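PDB 4PH6: 3-dehydroquinate dehydratase from Enterococcus faecalis, which catalyses the cis-dehydration of 3-dehydroquinate to 3-dehydroshikimate through an imine intermediate, the third step of the chorismate pathway. Local coordinates for residues A[94-106]-A[116-130]. Sequence-based numbering, arbitrary orientation.
Sequences AFSEENYFALYHE and LDIELFANPLAADTL
F101 has CG anti to its carbonyl carbon (chi1 -74°), which sends the ring across to A126. L130 has CG anti to its own nitrogen (chi1 173°), and its two methyls reach Y104 and H105. These side chains join neighbouring parts of a (beta/alpha)8 barrel. Helix 97-106 is the crossover helix of the beta-alpha-beta unit that ends in strand 116-119. It runs almost parallel to the next helix, 124-130, with the segment axes 10.8 Å apart.

The F101 ring lies between the helices. A126 CB sits over the middle of one face, 3.5 Å from the centroid of the F101 ring. Y100 CD2 covers the opposite face. A127 CB touches F101 CE1, and A122 CB touches F101 CZ. Further along, L130 CD1 lies over a face of the H105 imidazole, displaced toward its rim. L130 CD2 packs on Y104 CB at 3.6 Å. The Y104 ring also carries L116 CD1 over the centre of one face, so this helix packs on the strand as well.

The two tyrosine hydroxyls reach the strand backbone at D117 and E119. Y104 OH is 2.8 Å from D117 O and is hydrogen-bonded to the backbone of F84. Water 2 donates to D117 OD1 and lies near both tyrosine hydroxyls; its short approach to Y100 OH is doubtful. The D117 carboxylate also forms a salt bridge with R85, a predicted substrate-binding residue, and lies close to K173, the predicted Schiff-base lysine. This probably places the tyrosines in a second shell, around the acid that pairs with R85. E119 N gives Y100 OH a weak but nearly straight bond of 3.4 Å.

N123 is the N-cap of helix 124-130, and its OD1 accepts from A126 N. Water 1 accepts from N123 N at 2.8 Å and donates to E97 OE2 at 2.9 Å.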
# COMPACT_ATOMS: atom_id res chain seq x y z
N ALA A 94 32.63 -3.60 10.20
CA ALA A 94 33.06 -4.87 10.75
C ALA A 94 33.21 -4.76 12.28
O ALA A 94 33.62 -3.73 12.81
CB ALA A 94 34.37 -5.29 10.11
N PHE A 95 32.87 -5.83 12.98
CA PHE A 95 32.85 -5.83 14.43
C PHE A 95 32.84 -7.28 14.85
O PHE A 95 32.02 -8.06 14.36
CB PHE A 95 31.61 -5.08 14.96
CG PHE A 95 31.84 -4.29 16.23
CD1 PHE A 95 32.89 -3.39 16.34
CD2 PHE A 95 30.94 -4.38 17.29
CE1 PHE A 95 33.07 -2.64 17.49
CE2 PHE A 95 31.11 -3.63 18.44
CZ PHE A 95 32.18 -2.76 18.54
N SER A 96 33.77 -7.66 15.73
CA SER A 96 33.80 -9.00 16.28
C SER A 96 32.53 -9.29 17.06
O SER A 96 31.94 -8.38 17.64
CB SER A 96 35.02 -9.18 17.18
OG SER A 96 34.90 -8.37 18.35
N GLU A 97 32.11 -10.56 17.08
CA GLU A 97 31.03 -10.99 17.96
C GLU A 97 31.30 -10.57 19.42
O GLU A 97 30.39 -10.09 20.10
CB GLU A 97 30.84 -12.51 17.87
CG GLU A 97 30.01 -13.11 19.00
CD GLU A 97 29.93 -14.63 18.96
OE1 GLU A 97 30.23 -15.27 19.99
OE2 GLU A 97 29.58 -15.17 17.89
N GLU A 98 32.54 -10.74 19.88
CA GLU A 98 32.90 -10.41 21.26
C GLU A 98 32.67 -8.94 21.57
O GLU A 98 32.12 -8.60 22.62
CB GLU A 98 34.37 -10.78 21.53
CG GLU A 98 34.91 -10.39 22.91
CD GLU A 98 36.43 -10.51 22.99
OE1 GLU A 98 37.06 -10.55 21.91
OE2 GLU A 98 36.99 -10.56 24.11
N ASN A 99 33.08 -8.06 20.65
CA ASN A 99 32.82 -6.63 20.79
C ASN A 99 31.33 -6.30 20.68
O ASN A 99 30.84 -5.39 21.33
CB ASN A 99 33.61 -5.84 19.74
CG ASN A 99 35.06 -5.62 20.15
OD1 ASN A 99 35.38 -5.58 21.33
ND2 ASN A 99 35.94 -5.47 19.16
N TYR A 100 30.62 -7.06 19.86
CA TYR A 100 29.20 -6.88 19.72
C TYR A 100 28.53 -7.09 21.08
O TYR A 100 27.82 -6.21 21.58
CB TYR A 100 28.63 -7.83 18.67
CG TYR A 100 27.13 -7.76 18.51
CD1 TYR A 100 26.54 -6.75 17.76
CD2 TYR A 100 26.30 -8.72 19.09
CE1 TYR A 100 25.15 -6.69 17.60
CE2 TYR A 100 24.92 -8.66 18.93
CZ TYR A 100 24.36 -7.65 18.19
OH TYR A 100 22.98 -7.59 18.03
N PHE A 101 28.78 -8.24 21.70
CA PHE A 101 28.13 -8.54 22.98
C PHE A 101 28.70 -7.74 24.15
O PHE A 101 27.97 -7.41 25.09
CB PHE A 101 28.21 -10.04 23.27
CG PHE A 101 27.28 -10.84 22.42
CD1 PHE A 101 25.92 -10.85 22.70
CD2 PHE A 101 27.74 -11.56 21.33
CE1 PHE A 101 25.06 -11.59 21.93
CE2 PHE A 101 26.88 -12.29 20.56
CZ PHE A 101 25.53 -12.31 20.86
N ALA A 102 29.99 -7.41 24.11
CA ALA A 102 30.61 -6.62 25.18
C ALA A 102 30.02 -5.20 25.25
O ALA A 102 29.77 -4.67 26.35
CB ALA A 102 32.12 -6.57 25.00
N LEU A 103 29.81 -4.60 24.08
CA LEU A 103 29.21 -3.26 23.98
C LEU A 103 27.81 -3.22 24.57
O LEU A 103 27.48 -2.33 25.36
CB LEU A 103 29.15 -2.80 22.53
CG LEU A 103 28.50 -1.44 22.25
CD1 LEU A 103 28.92 -0.36 23.24
CD2 LEU A 103 28.82 -0.98 20.82
N TYR A 104 26.99 -4.18 24.16
CA TYR A 104 25.61 -4.26 24.64
C TYR A 104 25.55 -4.50 26.15
O TYR A 104 24.75 -3.86 26.85
CB TYR A 104 24.87 -5.38 23.89
CG TYR A 104 24.28 -4.97 22.55
CD1 TYR A 104 24.31 -3.65 22.12
CD2 TYR A 104 23.67 -5.91 21.73
CE1 TYR A 104 23.75 -3.29 20.90
CE2 TYR A 104 23.12 -5.57 20.52
CZ TYR A 104 23.15 -4.25 20.11
OH TYR A 104 22.59 -3.92 18.89
N HIS A 105 26.37 -5.42 26.67
CA HIS A 105 26.43 -5.68 28.10
C HIS A 105 26.75 -4.39 28.87
O HIS A 105 26.15 -4.11 29.90
CB HIS A 105 27.46 -6.78 28.43
CG HIS A 105 26.90 -8.17 28.43
ND1 HIS A 105 25.88 -8.58 29.28
CD2 HIS A 105 27.24 -9.27 27.71
CE1 HIS A 105 25.61 -9.85 29.05
NE2 HIS A 105 26.42 -10.29 28.11
N GLU A 106 27.69 -3.60 28.34
CA GLU A 106 28.05 -2.33 28.96
C GLU A 106 26.93 -1.28 28.94
O GLU A 106 26.71 -0.59 29.93
CB GLU A 106 29.28 -1.73 28.28
CG GLU A 106 30.57 -2.27 28.84
CD GLU A 106 30.66 -2.13 30.35
OE1 GLU A 106 30.43 -3.14 31.05
OE2 GLU A 106 30.96 -1.02 30.84
N LEU A 116 16.31 -2.61 23.28
CA LEU A 116 17.59 -3.09 22.77
C LEU A 116 17.34 -3.99 21.57
O LEU A 116 16.55 -4.95 21.64
CB LEU A 116 18.37 -3.84 23.87
CG LEU A 116 19.76 -4.42 23.54
CD1 LEU A 116 20.67 -3.37 22.89
CD2 LEU A 116 20.43 -5.02 24.80
N ASP A 117 18.01 -3.66 20.48
CA ASP A 117 17.98 -4.44 19.26
C ASP A 117 19.03 -5.57 19.30
O ASP A 117 20.23 -5.32 19.48
CB ASP A 117 18.23 -3.52 18.04
CG ASP A 117 18.24 -4.28 16.72
OD1 ASP A 117 19.20 -5.05 16.50
OD2 ASP A 117 17.34 -4.07 15.88
N ILE A 118 18.58 -6.80 19.11
CA ILE A 118 19.47 -7.96 19.07
C ILE A 118 19.12 -8.84 17.87
O ILE A 118 17.98 -9.26 17.70
CB ILE A 118 19.38 -8.80 20.35
CG1 ILE A 118 19.75 -7.94 21.57
CG2 ILE A 118 20.29 -10.05 20.26
CD1 ILE A 118 19.59 -8.66 22.89
N GLU A 119 20.10 -9.10 17.02
CA GLU A 119 19.85 -9.90 15.84
C GLU A 119 19.61 -11.37 16.20
O GLU A 119 20.39 -11.98 16.93
CB GLU A 119 21.01 -9.75 14.86
CG GLU A 119 21.11 -8.32 14.36
CD GLU A 119 22.28 -8.07 13.44
OE1 GLU A 119 23.08 -8.99 13.19
OE2 GLU A 119 22.40 -6.91 12.98
N LEU A 120 18.50 -11.90 15.69
CA LEU A 120 18.12 -13.29 15.87
C LEU A 120 19.30 -14.24 15.68
O LEU A 120 19.46 -15.19 16.45
CB LEU A 120 16.99 -13.66 14.90
CG LEU A 120 16.60 -15.14 14.73
CD1 LEU A 120 15.99 -15.73 16.00
CD2 LEU A 120 15.66 -15.35 13.53
N PHE A 121 20.10 -14.01 14.66
CA PHE A 121 21.15 -14.93 14.23
C PHE A 121 22.50 -14.81 14.95
O PHE A 121 23.35 -15.57 14.71
CB PHE A 121 21.37 -14.92 12.70
CG PHE A 121 20.23 -15.51 11.93
CD1 PHE A 121 19.71 -14.86 10.88
CD2 PHE A 121 19.67 -16.67 12.29
CE1 PHE A 121 18.65 -15.36 10.19
CE2 PHE A 121 18.60 -17.18 11.60
CZ PHE A 121 18.09 -16.52 10.54
N ALA A 122 22.65 -13.85 15.83
CA ALA A 122 23.84 -13.72 16.62
C ALA A 122 23.87 -14.86 17.57
O ALA A 122 22.90 -15.45 17.81
CB ALA A 122 23.86 -12.41 17.37
N ASN A 123 25.05 -15.12 18.11
CA ASN A 123 25.25 -16.22 19.05
C ASN A 123 24.23 -16.20 20.14
O ASN A 123 24.18 -15.39 20.99
CB ASN A 123 26.60 -16.05 19.76
CG ASN A 123 26.97 -17.24 20.67
OD1 ASN A 123 26.40 -17.52 21.68
ND2 ASN A 123 27.97 -17.91 20.25
N PRO A 124 23.36 -17.17 20.06
CA PRO A 124 22.19 -17.28 20.92
C PRO A 124 22.50 -17.48 22.38
O PRO A 124 21.78 -16.96 23.19
CB PRO A 124 21.46 -18.48 20.35
CG PRO A 124 22.06 -18.70 19.03
CD PRO A 124 23.47 -18.27 19.11
N LEU A 125 23.50 -18.27 22.72
CA LEU A 125 23.85 -18.48 24.10
C LEU A 125 24.30 -17.17 24.69
O LEU A 125 23.87 -16.81 25.71
CB LEU A 125 24.93 -19.54 24.21
CG LEU A 125 25.65 -19.80 25.53
CD1 LEU A 125 26.30 -18.60 26.17
CD2 LEU A 125 24.70 -20.43 26.52
N ALA A 126 25.13 -16.45 23.98
CA ALA A 126 25.53 -15.12 24.41
C ALA A 126 24.34 -14.17 24.40
O ALA A 126 24.21 -13.41 25.26
CB ALA A 126 26.63 -14.54 23.55
N ALA A 127 23.52 -14.27 23.38
CA ALA A 127 22.40 -13.35 23.23
C ALA A 127 21.35 -13.60 24.31
O ALA A 127 20.80 -12.66 24.87
CB ALA A 127 21.78 -13.45 21.83
N ASP A 128 21.08 -14.87 24.61
CA ASP A 128 20.09 -15.18 25.64
C ASP A 128 20.51 -14.62 26.99
O ASP A 128 19.70 -14.03 27.72
CB ASP A 128 19.86 -16.69 25.73
CG ASP A 128 19.00 -17.21 24.59
OD1 ASP A 128 18.47 -16.37 23.82
OD2 ASP A 128 18.83 -18.44 24.47
N THR A 129 21.79 -14.79 27.33
CA THR A 129 22.30 -14.29 28.60
C THR A 129 22.14 -12.78 28.65
O THR A 129 21.77 -12.23 29.69
CB THR A 129 23.78 -14.67 28.81
OG1 THR A 129 23.92 -16.09 28.71
CG2 THR A 129 24.28 -14.20 30.17
N LEU A 130 22.40 -12.12 27.53
CA LEU A 130 22.24 -10.68 27.40
C LEU A 130 20.77 -10.24 27.55
O LEU A 130 20.46 -9.26 28.23
CB LEU A 130 22.78 -10.21 26.05
CG LEU A 130 22.51 -8.74 25.72
CD1 LEU A 130 23.24 -7.83 26.72
CD2 LEU A 130 22.90 -8.42 24.28
O HOH W 1 27.22 -13.71 17.15
O HOH W 2 21.64 -5.95 16.61